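Local coordinates for protein MATE family efflux transporter (Vibrio cholerae, PDB 6IDP) that probably exports drugs and other toxic compounds across the inner membrane as a multidrug transporter of the MATE family, coupling efflux to an inward flow of protons, at residues F331-A336 / I348-L353; V354-S359 / I412-G417. All blocks are in the same frame, centred on the assembly; numbering follows the deposited sequence.

Overall arrangement
Both contacts draw on helix 343-355 and meet end to end along it, about 14 Å between centres, with A332 CB lying 3.6 Å from V354 CG1. Contact 1 comes first in the chain and joins that helix to the short helix 332-339. Its centre is about 26 Å from the centre of the chain. Contact 2 takes over where the helix runs out and leads to the long helix 379-435, its centre about 22 Å from the centre of the chain. Both are partly buried, neither a true core nor plain surface. Their chemistry differs: contact 1 adds an amide, a hydroxyl and a water to its small apolar packing, whereas contact 2 has no hydrogen bond across its gap, relies mainly on aliphatic packing and is bordered by lipid chains.

Contact 1. Residues F331-A336 / I348-L353; sequences FATPLA and ILNLHL
N350 reaches from helix 343-355 to T333 on helix 332-339, the polar part of a helical hairpin, two short helices joined by a brief turn, in the all-helical MATE fold. Its ND2 donates to T333 OG1 at 2.8 Å, with an N-H...O angle of 153° and the hydroxyl slightly out of the amide plane. CG of N350 stands opposite its own backbone N (chi1 -165°), which swings the amide across the gap to the start of the neighbouring helix. The other end of the amide, OD1, lies over the methyl of A332, 3.5 Å from CB.

Beneath this polar pair the packing is apolar and close, since alanines let the two short helical segments come within 8.6 Å at a 133° angle. A336 CB faces the backbone of N350 and sits 4.0 Å from L349 CG, while A332 CB meets L353 CB at 3.9 Å. L353 completes the seam with its CD1 branch, which lies against A332 O and touches L335 CB. Leucine suits these places because one branch can fill the groove beside a small residue. Behind the seam, L349 and L353 also pack on L271 and F275 of helix 263-279, and a lipid touches T333. A water closes a ring with the amide and the hydroxyl, lying 2.8 Å from T333 OG1 and donating to N350 OD1 at 2.7 Å.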
# COMPACT_ATOMS: atom_id res chain seq x y z
N PHE A 331 -21.83 -1.49 -17.71
CA PHE A 331 -21.99 -2.91 -17.41
C PHE A 331 -22.18 -3.21 -15.93
O PHE A 331 -21.92 -4.32 -15.48
CB PHE A 331 -20.78 -3.69 -17.94
CG PHE A 331 -20.61 -3.61 -19.44
CD1 PHE A 331 -21.51 -4.24 -20.29
CD2 PHE A 331 -19.54 -2.92 -20.00
CE1 PHE A 331 -21.35 -4.18 -21.67
CE2 PHE A 331 -19.38 -2.85 -21.37
CZ PHE A 331 -20.28 -3.48 -22.21
N ALA A 332 -22.66 -2.22 -15.17
CA ALA A 332 -22.79 -2.36 -13.72
C ALA A 332 -23.69 -3.52 -13.29
O ALA A 332 -23.35 -4.26 -12.37
CB ALA A 332 -23.31 -1.06 -13.12
N THR A 333 -24.83 -3.67 -13.96
CA THR A 333 -25.77 -4.72 -13.58
C THR A 333 -25.19 -6.13 -13.79
O THR A 333 -25.16 -6.91 -12.84
CB THR A 333 -27.12 -4.58 -14.34
OG1 THR A 333 -27.72 -3.33 -14.02
CG2 THR A 333 -28.08 -5.71 -13.96
N PRO A 334 -24.72 -6.46 -15.01
CA PRO A 334 -24.15 -7.81 -15.11
C PRO A 334 -22.89 -8.01 -14.27
O PRO A 334 -22.63 -9.13 -13.84
CB PRO A 334 -23.82 -7.94 -16.61
CG PRO A 334 -23.72 -6.54 -17.10
CD PRO A 334 -24.71 -5.76 -16.31
N LEU A 335 -22.13 -6.95 -14.03
CA LEU A 335 -20.95 -7.05 -13.16
C LEU A 335 -21.35 -7.43 -11.74
O LEU A 335 -20.81 -8.37 -11.17
CB LEU A 335 -20.16 -5.74 -13.16
CG LEU A 335 -19.18 -5.56 -14.33
CD1 LEU A 335 -18.63 -4.15 -14.37
CD2 LEU A 335 -18.05 -6.58 -14.23
N ALA A 336 -22.31 -6.70 -11.18
CA ALA A 336 -22.80 -6.96 -9.83
C ALA A 336 -23.33 -8.38 -9.69
O ALA A 336 -23.10 -9.04 -8.67
CB ALA A 336 -23.87 -5.95 -9.44
N ILE A 348 -27.74 -3.71 -4.33
CA ILE A 348 -27.07 -2.62 -3.63
C ILE A 348 -25.69 -2.37 -4.24
O ILE A 348 -25.25 -1.23 -4.37
CB ILE A 348 -26.93 -2.91 -2.12
CG1 ILE A 348 -28.32 -3.09 -1.50
CG2 ILE A 348 -26.17 -1.79 -1.43
CD1 ILE A 348 -28.28 -3.40 -0.01
N LEU A 349 -25.02 -3.45 -4.64
CA LEU A 349 -23.73 -3.35 -5.31
C LEU A 349 -23.86 -2.67 -6.67
O LEU A 349 -23.00 -1.89 -7.07
CB LEU A 349 -23.10 -4.74 -5.45
CG LEU A 349 -21.76 -4.83 -6.20
CD1 LEU A 349 -20.69 -3.96 -5.53
CD2 LEU A 349 -21.31 -6.28 -6.30
N ASN A 350 -24.95 -2.98 -7.38
CA ASN A 350 -25.26 -2.33 -8.65
C ASN A 350 -25.29 -0.81 -8.50
O ASN A 350 -24.80 -0.08 -9.36
CB ASN A 350 -26.61 -2.84 -9.18
CG ASN A 350 -26.83 -2.51 -10.65
OD1 ASN A 350 -26.18 -1.64 -11.22
ND2 ASN A 350 -27.77 -3.22 -11.27
N LEU A 351 -25.86 -0.35 -7.39
CA LEU A 351 -25.92 1.08 -7.10
C LEU A 351 -24.53 1.65 -6.83
O LEU A 351 -24.21 2.75 -7.28
CB LEU A 351 -26.83 1.34 -5.90
CG LEU A 351 -27.14 2.81 -5.63
CD1 LEU A 351 -27.84 3.43 -6.83
CD2 LEU A 351 -27.99 2.96 -4.38
N HIS A 352 -23.72 0.91 -6.10
CA HIS A 352 -22.36 1.35 -5.78
C HIS A 352 -21.55 1.56 -7.05
O HIS A 352 -20.81 2.54 -7.17
CB HIS A 352 -21.67 0.33 -4.87
CG HIS A 352 -20.22 0.61 -4.64
ND1 HIS A 352 -19.76 1.30 -3.54
CD2 HIS A 352 -19.12 0.30 -5.38
CE1 HIS A 352 -18.44 1.40 -3.60
NE2 HIS A 352 -18.03 0.80 -4.70
N LEU A 353 -21.71 0.66 -8.00
CA LEU A 353 -20.90 0.64 -9.21
C LEU A 353 -21.22 1.77 -10.20
O LEU A 353 -20.45 2.02 -11.13
CB LEU A 353 -21.04 -0.70 -9.92
CG LEU A 353 -20.47 -1.91 -9.17
CD1 LEU A 353 -20.61 -3.17 -10.00
CD2 LEU A 353 -19.01 -1.65 -8.80
O HOH W 1 -26.69 -0.76 -13.69

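Contact 2. Residues V354-S359 / I412-G417; sequences VIVPIS and IGALVG. With OLC ((2R)-2,3-dihydroxypropyl (9Z)-octadec-9-enoate), chain L; OLC ((2R)-2,3-dihydroxypropyl (9Z)-octadec-9-enoate), chain D; OLC ((2R)-2,3-dihydroxypropyl (9Z)-octadec-9-enoate), chain E.
L415 is the main bump here, set against the bend where helix 343-355 gives way to a looser turn. Its CD1 methyl enters a hollow walled by S359 CB at 3.5 Å and I358 CG2 at 3.6 Å, while its CB rests on I355 CG2. The branched leucine fits because CG lies opposite the backbone N (chi1 163°), sending one methyl into the hollow and the other, CD2, toward the lipid chain D. One turn earlier, I412 and I355 cross at about a right angle, and I412 CD1 rests against I355 CG2 at 3.8 Å. Although the side chain of I412 sets off away from the facing segment, its CD1 arm bends back to make this touch. V356 CG2 and A414 CB meet more loosely on the far flank, where the small alanine suits the close approach of V356 and L415 backbones, 5.2 Å between CA atoms.

The turn is held from within. P357 has no N-H for the carbonyl of L353, which suits a place where the regular helix lapses. V356 O accepts from both S359 N and S359 OG, the hydroxyl at 2.6 Å and in the carbonyl plane. Monoolein chains cover the outer side: D against I412 and L415, which thus touch both protein and lipid, L along I412 CG2, and E beside V354. Among the helices, P357 and I358 lean on A325 of helix 303-330, A414 packs against Y394 and L398 from earlier in its own range 379-435, and S359 OG bonds to N418, just past 412-417.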
# COMPACT_ATOMS: atom_id res chain seq x y z
N VAL A 354 -22.36 2.44 -10.01
CA VAL A 354 -22.74 3.54 -10.90
C VAL A 354 -22.53 4.90 -10.24
O VAL A 354 -22.62 5.94 -10.90
CB VAL A 354 -24.21 3.44 -11.36
CG1 VAL A 354 -24.46 2.15 -12.11
CG2 VAL A 354 -25.16 3.57 -10.18
N ILE A 355 -22.26 4.90 -8.94
CA ILE A 355 -22.11 6.14 -8.20
C ILE A 355 -20.66 6.45 -7.84
O ILE A 355 -20.16 7.53 -8.14
CB ILE A 355 -22.95 6.12 -6.90
CG1 ILE A 355 -24.44 6.08 -7.22
CG2 ILE A 355 -22.64 7.34 -6.04
CD1 ILE A 355 -25.34 6.07 -5.99
N VAL A 356 -19.99 5.49 -7.22
CA VAL A 356 -18.64 5.71 -6.68
C VAL A 356 -17.48 5.75 -7.70
O VAL A 356 -16.61 6.61 -7.58
CB VAL A 356 -18.32 4.65 -5.61
CG1 VAL A 356 -16.95 4.90 -5.00
CG2 VAL A 356 -19.38 4.67 -4.52
N PRO A 357 -17.46 4.83 -8.70
CA PRO A 357 -16.28 4.77 -9.58
C PRO A 357 -15.90 6.08 -10.28
O PRO A 357 -14.72 6.29 -10.56
CB PRO A 357 -16.69 3.73 -10.63
CG PRO A 357 -17.61 2.83 -9.90
CD PRO A 357 -18.40 3.73 -9.00
N ILE A 358 -16.87 6.95 -10.55
CA ILE A 358 -16.59 8.20 -11.24
C ILE A 358 -15.77 9.14 -10.36
O ILE A 358 -15.19 10.11 -10.83
CB ILE A 358 -17.90 8.89 -11.69
CG1 ILE A 358 -17.61 10.06 -12.65
CG2 ILE A 358 -18.70 9.35 -10.49
CD1 ILE A 358 -16.82 9.67 -13.87
N SER A 359 -15.70 8.83 -9.07
CA SER A 359 -14.96 9.66 -8.12
C SER A 359 -13.55 9.13 -7.88
O SER A 359 -12.76 9.76 -7.16
CB SER A 359 -15.70 9.74 -6.78
OG SER A 359 -15.58 8.52 -6.06
N ILE A 412 -23.51 8.39 -2.34
CA ILE A 412 -23.39 9.77 -2.81
C ILE A 412 -22.35 10.53 -1.98
O ILE A 412 -21.57 11.32 -2.52
CB ILE A 412 -24.74 10.51 -2.75
CG1 ILE A 412 -25.77 9.82 -3.64
CG2 ILE A 412 -24.58 11.97 -3.18
CD1 ILE A 412 -25.41 9.83 -5.11
N GLY A 413 -22.35 10.27 -0.68
CA GLY A 413 -21.38 10.87 0.22
C GLY A 413 -19.96 10.51 -0.16
O GLY A 413 -19.07 11.36 -0.15
N ALA A 414 -19.74 9.24 -0.49
CA ALA A 414 -18.42 8.77 -0.89
C ALA A 414 -17.98 9.46 -2.18
O ALA A 414 -16.81 9.80 -2.34
CB ALA A 414 -18.42 7.26 -1.08
N LEU A 415 -18.93 9.67 -3.08
CA LEU A 415 -18.68 10.39 -4.32
C LEU A 415 -18.24 11.83 -4.06
O LEU A 415 -17.22 12.28 -4.56
CB LEU A 415 -19.93 10.37 -5.21
CG LEU A 415 -20.00 11.38 -6.35
CD1 LEU A 415 -18.91 11.12 -7.37
CD2 LEU A 415 -21.37 11.33 -7.01
N VAL A 416 -19.04 12.54 -3.26
CA VAL A 416 -18.75 13.93 -2.94
C VAL A 416 -17.44 14.05 -2.17
O VAL A 416 -16.60 14.90 -2.48
CB VAL A 416 -19.88 14.57 -2.12
CG1 VAL A 416 -19.50 15.97 -1.68
CG2 VAL A 416 -21.16 14.59 -2.94
N GLY A 417 -17.26 13.18 -1.18
CA GLY A 417 -16.07 13.19 -0.35
C GLY A 417 -14.79 12.99 -1.14
O GLY A 417 -13.81 13.70 -0.94
C18 OLC L . -29.14 14.04 -2.62
C10 OLC L . -23.30 16.16 1.57
C17 OLC L . -29.20 12.70 -1.91
C11 OLC L . -22.84 14.90 0.88
C16 OLC L . -27.83 12.34 -1.37
C12 OLC L . -23.86 13.79 1.09
C15 OLC L . -27.32 13.44 -0.46
C13 OLC L . -25.22 14.22 0.59
C14 OLC L . -26.02 13.00 0.18
C18 OLC D . -20.68 8.09 -15.99
C10 OLC D . -26.32 9.75 -8.98
C9 OLC D . -27.41 10.49 -9.24
C17 OLC D . -20.90 8.09 -14.49
C11 OLC D . -24.97 10.41 -8.80
C16 OLC D . -21.89 9.17 -14.11
C12 OLC D . -24.41 10.81 -10.15
C15 OLC D . -22.50 8.81 -12.77
C13 OLC D . -23.70 9.63 -10.79
C14 OLC D . -23.15 10.03 -12.14
C8 OLC E . -29.88 -0.61 -14.37
C7 OLC E . -29.07 0.39 -15.16
C6 OLC E . -29.09 1.75 -14.50
C5 OLC E . -28.20 2.69 -15.27
C4 OLC E . -27.34 3.50 -14.32
C3 OLC E . -28.20 4.38 -13.45
C2 OLC E . -27.34 5.45 -12.81
C1 OLC E . -28.21 6.52 -12.20